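Cellulase (Clostridium cellulovorans, PDB 6UI3) is the catalytic domain of a broad-specificity GH5_4 endoglucanase, which probably hydrolyses internal beta-1,4 linkages of cellulose and related plant polysaccharides. Local coordinates at residues Met85-Asp99 / Gln133-Leu145. Numbering follows the deposited sequence. Where two conformers were deposited one is given.
Sequences MARVETVVNYALAND and QIANHFKDYSDKL. With EDO (1,2-ethanediol), chain B.
Glu89 reaches from helix 82-96 between His137 and Tyr141, at and after the end of helix 120-137. The two helices are neighbours on the outside of the family 5 TIM barrel, with strand 101-105 between them in sequence. The short helical segments run 55° apart. The Glu89 side chain is extended, with CG anti to the backbone N (chi1 178°), and its carboxylate is held at both oxygens. His137 NE2 donates to Glu89 OE1 at 2.8 Å, nearly straight, in its own ring plane but from above the carboxylate plane. Tyr141 OH donates to the anti lone pair of Glu89 OE2 at 2.5 Å. The same hydroxyl accepts from Asn93 ND2, and Asn93 OD1 is hydrogen-bonded to Tyr5 OH. At the root of the side chain, Glu89 CA meets the edge of the Phe138 ring at CZ, 3.7 Å away. Met85 CG sits over the centre of one His137 face, 3.5 Å from the centroid, a CH-pi contact. Further along, Leu96 CD1 touches the Tyr141 edge at CD2 (3.5 Å), while Leu96 CD2 packs on Lys144 CB. Asp99 is the C-prime residue of the Schellman motif that ends helix 82-96. Lys144 NZ forms a salt bridge with Asp99 OD1 at 2.9 Å, from the syn side, 31° out of the carboxylate plane.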
# COMPACT_ATOMS: atom_id res chain seq x y z
N MET A 85 -3.82 6.35 17.92
CA MET A 85 -2.75 7.04 17.21
C MET A 85 -1.39 6.59 17.72
O MET A 85 -0.46 6.38 16.93
CB MET A 85 -2.92 8.56 17.36
CG MET A 85 -1.95 9.38 16.54
SD MET A 85 -2.27 9.38 14.76
CE MET A 85 -3.68 10.49 14.67
N ALA A 86 -1.26 6.42 19.05
CA ALA A 86 0.01 6.01 19.63
C ALA A 86 0.39 4.60 19.20
O ALA A 86 1.57 4.31 19.00
CB ALA A 86 -0.05 6.12 21.16
N ARG A 87 -0.59 3.71 19.08
CA ARG A 87 -0.28 2.36 18.61
C ARG A 87 0.23 2.38 17.17
O ARG A 87 1.20 1.71 16.83
CB ARG A 87 -1.49 1.44 18.74
CG ARG A 87 -1.24 0.00 18.28
CD ARG A 87 -0.13 -0.67 19.08
NE ARG A 87 0.21 -1.96 18.48
CZ ARG A 87 1.40 -2.56 18.59
NH1 ARG A 87 2.38 -2.02 19.31
NH2 ARG A 87 1.59 -3.70 17.94
N VAL A 88 -0.44 3.14 16.30
CA VAL A 88 0.03 3.27 14.92
C VAL A 88 1.46 3.79 14.91
O VAL A 88 2.32 3.27 14.19
CB VAL A 88 -0.92 4.17 14.11
CG1 VAL A 88 -0.35 4.42 12.74
CG2 VAL A 88 -2.32 3.55 14.02
N GLU A 89 1.74 4.81 15.73
CA GLU A 89 3.09 5.36 15.82
C GLU A 89 4.10 4.32 16.30
O GLU A 89 5.23 4.26 15.79
CB GLU A 89 3.06 6.57 16.75
CG GLU A 89 4.41 7.22 16.98
CD GLU A 89 4.34 8.48 17.81
OE1 GLU A 89 3.40 8.61 18.62
OE2 GLU A 89 5.23 9.35 17.66
N THR A 90 3.73 3.50 17.28
CA THR A 90 4.63 2.45 17.76
C THR A 90 4.99 1.49 16.63
O THR A 90 6.16 1.11 16.48
CB THR A 90 3.98 1.71 18.93
OG1 THR A 90 3.76 2.64 20.01
CG2 THR A 90 4.84 0.56 19.42
N VAL A 91 4.00 1.09 15.83
CA VAL A 91 4.26 0.18 14.71
C VAL A 91 5.09 0.85 13.63
O VAL A 91 6.02 0.24 13.09
CB VAL A 91 2.93 -0.40 14.19
CG1 VAL A 91 3.17 -1.26 12.96
CG2 VAL A 91 2.23 -1.21 15.27
N VAL A 92 4.80 2.12 13.30
CA VAL A 92 5.65 2.88 12.39
C VAL A 92 7.10 2.78 12.85
O VAL A 92 8.02 2.56 12.05
CB VAL A 92 5.19 4.34 12.30
CG1 VAL A 92 6.25 5.24 11.67
CG2 VAL A 92 3.90 4.43 11.49
N ASN A 93 7.32 2.96 14.15
CA ASN A 93 8.68 2.97 14.68
C ASN A 93 9.33 1.59 14.69
O ASN A 93 10.56 1.53 14.72
CB ASN A 93 8.69 3.66 16.03
CG ASN A 93 8.71 5.16 15.88
OD1 ASN A 93 9.58 5.70 15.20
ND2 ASN A 93 7.78 5.84 16.51
N TYR A 94 8.58 0.50 14.64
CA TYR A 94 9.22 -0.80 14.43
C TYR A 94 9.96 -0.80 13.09
O TYR A 94 11.03 -1.41 12.96
CB TYR A 94 8.19 -1.93 14.42
CG TYR A 94 7.42 -2.20 15.70
CD1 TYR A 94 7.90 -1.80 16.94
CD2 TYR A 94 6.21 -2.88 15.66
CE1 TYR A 94 7.16 -2.06 18.11
CE2 TYR A 94 5.48 -3.15 16.80
CZ TYR A 94 5.95 -2.73 18.02
OH TYR A 94 5.23 -2.99 19.17
N ALA A 95 9.37 -0.15 12.08
CA ALA A 95 10.01 -0.04 10.77
C ALA A 95 11.12 1.00 10.78
O ALA A 95 12.24 0.73 10.35
CB ALA A 95 8.97 0.33 9.71
N LEU A 96 10.83 2.19 11.30
CA LEU A 96 11.82 3.25 11.22
C LEU A 96 13.06 2.93 12.05
O LEU A 96 14.17 3.34 11.68
CB LEU A 96 11.22 4.59 11.66
CG LEU A 96 10.07 5.15 10.84
CD1 LEU A 96 9.61 6.49 11.39
CD2 LEU A 96 10.45 5.28 9.36
N ALA A 97 12.91 2.21 13.17
CA ALA A 97 14.06 1.83 13.98
C ALA A 97 14.97 0.86 13.25
O ALA A 97 16.15 0.74 13.61
CB ALA A 97 13.61 1.23 15.32
N ASN A 98 14.45 0.17 12.23
CA ASN A 98 15.22 -0.69 11.35
C ASN A 98 15.65 0.03 10.07
O ASN A 98 16.09 -0.62 9.12
CB ASN A 98 14.39 -1.93 11.01
CG ASN A 98 14.48 -3.00 12.08
OD1 ASN A 98 15.54 -3.59 12.26
ND2 ASN A 98 13.39 -3.27 12.79
N ASP A 99 15.52 1.36 10.03
CA ASP A 99 15.83 2.17 8.85
C ASP A 99 15.08 1.71 7.60
O ASP A 99 15.59 1.80 6.48
CB ASP A 99 17.34 2.28 8.60
CG ASP A 99 17.70 3.48 7.75
OD1 ASP A 99 17.07 4.56 7.91
OD2 ASP A 99 18.61 3.35 6.91
N GLN A 133 -5.16 15.34 11.38
CA GLN A 133 -4.68 14.74 12.63
C GLN A 133 -3.46 13.85 12.42
O GLN A 133 -2.50 13.91 13.20
CB GLN A 133 -5.80 13.93 13.27
CG GLN A 133 -6.93 14.77 13.83
CD GLN A 133 -8.06 13.90 14.29
OE1 GLN A 133 -8.03 13.40 15.42
NE2 GLN A 133 -9.04 13.68 13.44
N ILE A 134 -3.50 12.96 11.43
CA ILE A 134 -2.36 12.07 11.19
C ILE A 134 -1.13 12.90 10.85
O ILE A 134 -0.05 12.71 11.42
CB ILE A 134 -2.66 11.05 10.08
CG1 ILE A 134 -3.88 10.18 10.42
CG2 ILE A 134 -1.42 10.16 9.82
CD1 ILE A 134 -4.39 9.38 9.25
N ALA A 135 -1.29 13.82 9.91
CA ALA A 135 -0.17 14.66 9.48
C ALA A 135 0.38 15.46 10.66
O ALA A 135 1.60 15.52 10.86
CB ALA A 135 -0.62 15.56 8.33
N ASN A 136 -0.49 16.08 11.45
CA ASN A 136 0.01 16.87 12.57
C ASN A 136 0.78 15.99 13.55
O ASN A 136 1.82 16.40 14.07
CB ASN A 136 -1.12 17.58 13.33
CG ASN A 136 -1.56 18.86 12.68
OD1 ASN A 136 -2.69 19.30 12.89
ND2 ASN A 136 -0.67 19.51 11.96
N HIS A 137 0.28 14.78 13.81
CA HIS A 137 0.93 13.91 14.77
C HIS A 137 2.35 13.56 14.33
O HIS A 137 3.27 13.47 15.16
CB HIS A 137 0.13 12.62 14.95
CG HIS A 137 0.61 11.80 16.11
ND1 HIS A 137 0.28 12.12 17.40
CD2 HIS A 137 1.42 10.72 16.18
CE1 HIS A 137 0.86 11.27 18.23
NE2 HIS A 137 1.56 10.41 17.51
N PHE A 138 2.55 13.35 13.03
CA PHE A 138 3.80 12.86 12.49
C PHE A 138 4.61 13.94 11.76
O PHE A 138 5.53 13.61 11.01
CB PHE A 138 3.53 11.69 11.53
CG PHE A 138 3.04 10.42 12.18
CD1 PHE A 138 3.95 9.54 12.75
CD2 PHE A 138 1.69 10.07 12.18
CE1 PHE A 138 3.53 8.35 13.32
CE2 PHE A 138 1.26 8.88 12.76
CZ PHE A 138 2.19 8.01 13.34
N LYS A 139 4.34 15.23 12.00
CA LYS A 139 4.88 16.24 11.10
C LYS A 139 6.40 16.36 11.17
O LYS A 139 7.02 16.79 10.19
CB LYS A 139 4.22 17.62 11.31
CG LYS A 139 4.48 18.28 12.64
CD LYS A 139 3.82 19.66 12.69
CE LYS A 139 3.86 20.25 14.09
NZ LYS A 139 3.12 21.53 14.15
N ASP A 140 7.03 16.00 12.29
CA ASP A 140 8.49 16.08 12.36
C ASP A 140 9.20 14.79 11.96
O ASP A 140 10.43 14.72 12.01
CB ASP A 140 8.98 16.61 13.73
CG ASP A 140 8.97 15.57 14.84
OD1 ASP A 140 8.64 14.40 14.60
OD2 ASP A 140 9.33 15.94 15.99
N TYR A 141 8.45 13.75 11.59
CA TYR A 141 9.05 12.45 11.27
C TYR A 141 9.86 12.52 9.99
O TYR A 141 9.57 13.30 9.07
CB TYR A 141 7.94 11.40 11.15
CG TYR A 141 7.66 10.69 12.45
CD1 TYR A 141 7.12 11.36 13.55
CD2 TYR A 141 7.99 9.36 12.60
CE1 TYR A 141 6.91 10.72 14.74
CE2 TYR A 141 7.78 8.70 13.78
CZ TYR A 141 7.25 9.37 14.86
OH TYR A 141 7.08 8.70 16.05
N SER A 142 10.89 11.67 9.93
CA SER A 142 11.80 11.60 8.80
C SER A 142 11.07 11.25 7.50
O SER A 142 9.92 10.80 7.47
CB SER A 142 12.85 10.53 9.04
OG SER A 142 12.31 9.24 8.80
N ASP A 143 11.81 11.44 6.40
CA ASP A 143 11.34 11.15 5.05
C ASP A 143 11.14 9.67 4.77
O ASP A 143 10.66 9.33 3.69
CB ASP A 143 12.27 11.78 4.00
CG ASP A 143 13.69 11.26 4.04
OD1 ASP A 143 13.97 10.21 4.65
OD2 ASP A 143 14.57 11.93 3.45
N LYS A 144 11.46 8.79 5.71
CA LYS A 144 11.12 7.38 5.52
C LYS A 144 9.68 7.07 5.87
O LYS A 144 9.21 5.97 5.55
CB LYS A 144 12.11 6.49 6.26
CG LYS A 144 13.48 6.49 5.56
CD LYS A 144 14.25 5.22 5.78
CE LYS A 144 15.54 5.21 4.98
NZ LYS A 144 16.50 6.19 5.52
N LEU A 145 8.94 8.01 6.46
CA LEU A 145 7.50 7.89 6.63
C LEU A 145 6.80 8.50 5.42
O LEU A 145 7.02 9.67 5.09
CB LEU A 145 7.06 8.59 7.91
CG LEU A 145 5.54 8.63 8.16
CD1 LEU A 145 4.97 7.24 8.31
CD2 LEU A 145 5.26 9.46 9.41
C1 EDO B . 19.35 -1.99 10.99
O1 EDO B . 18.14 -2.61 11.46
C2 EDO B . 19.12 -0.53 10.59
O2 EDO B . 18.79 0.28 11.73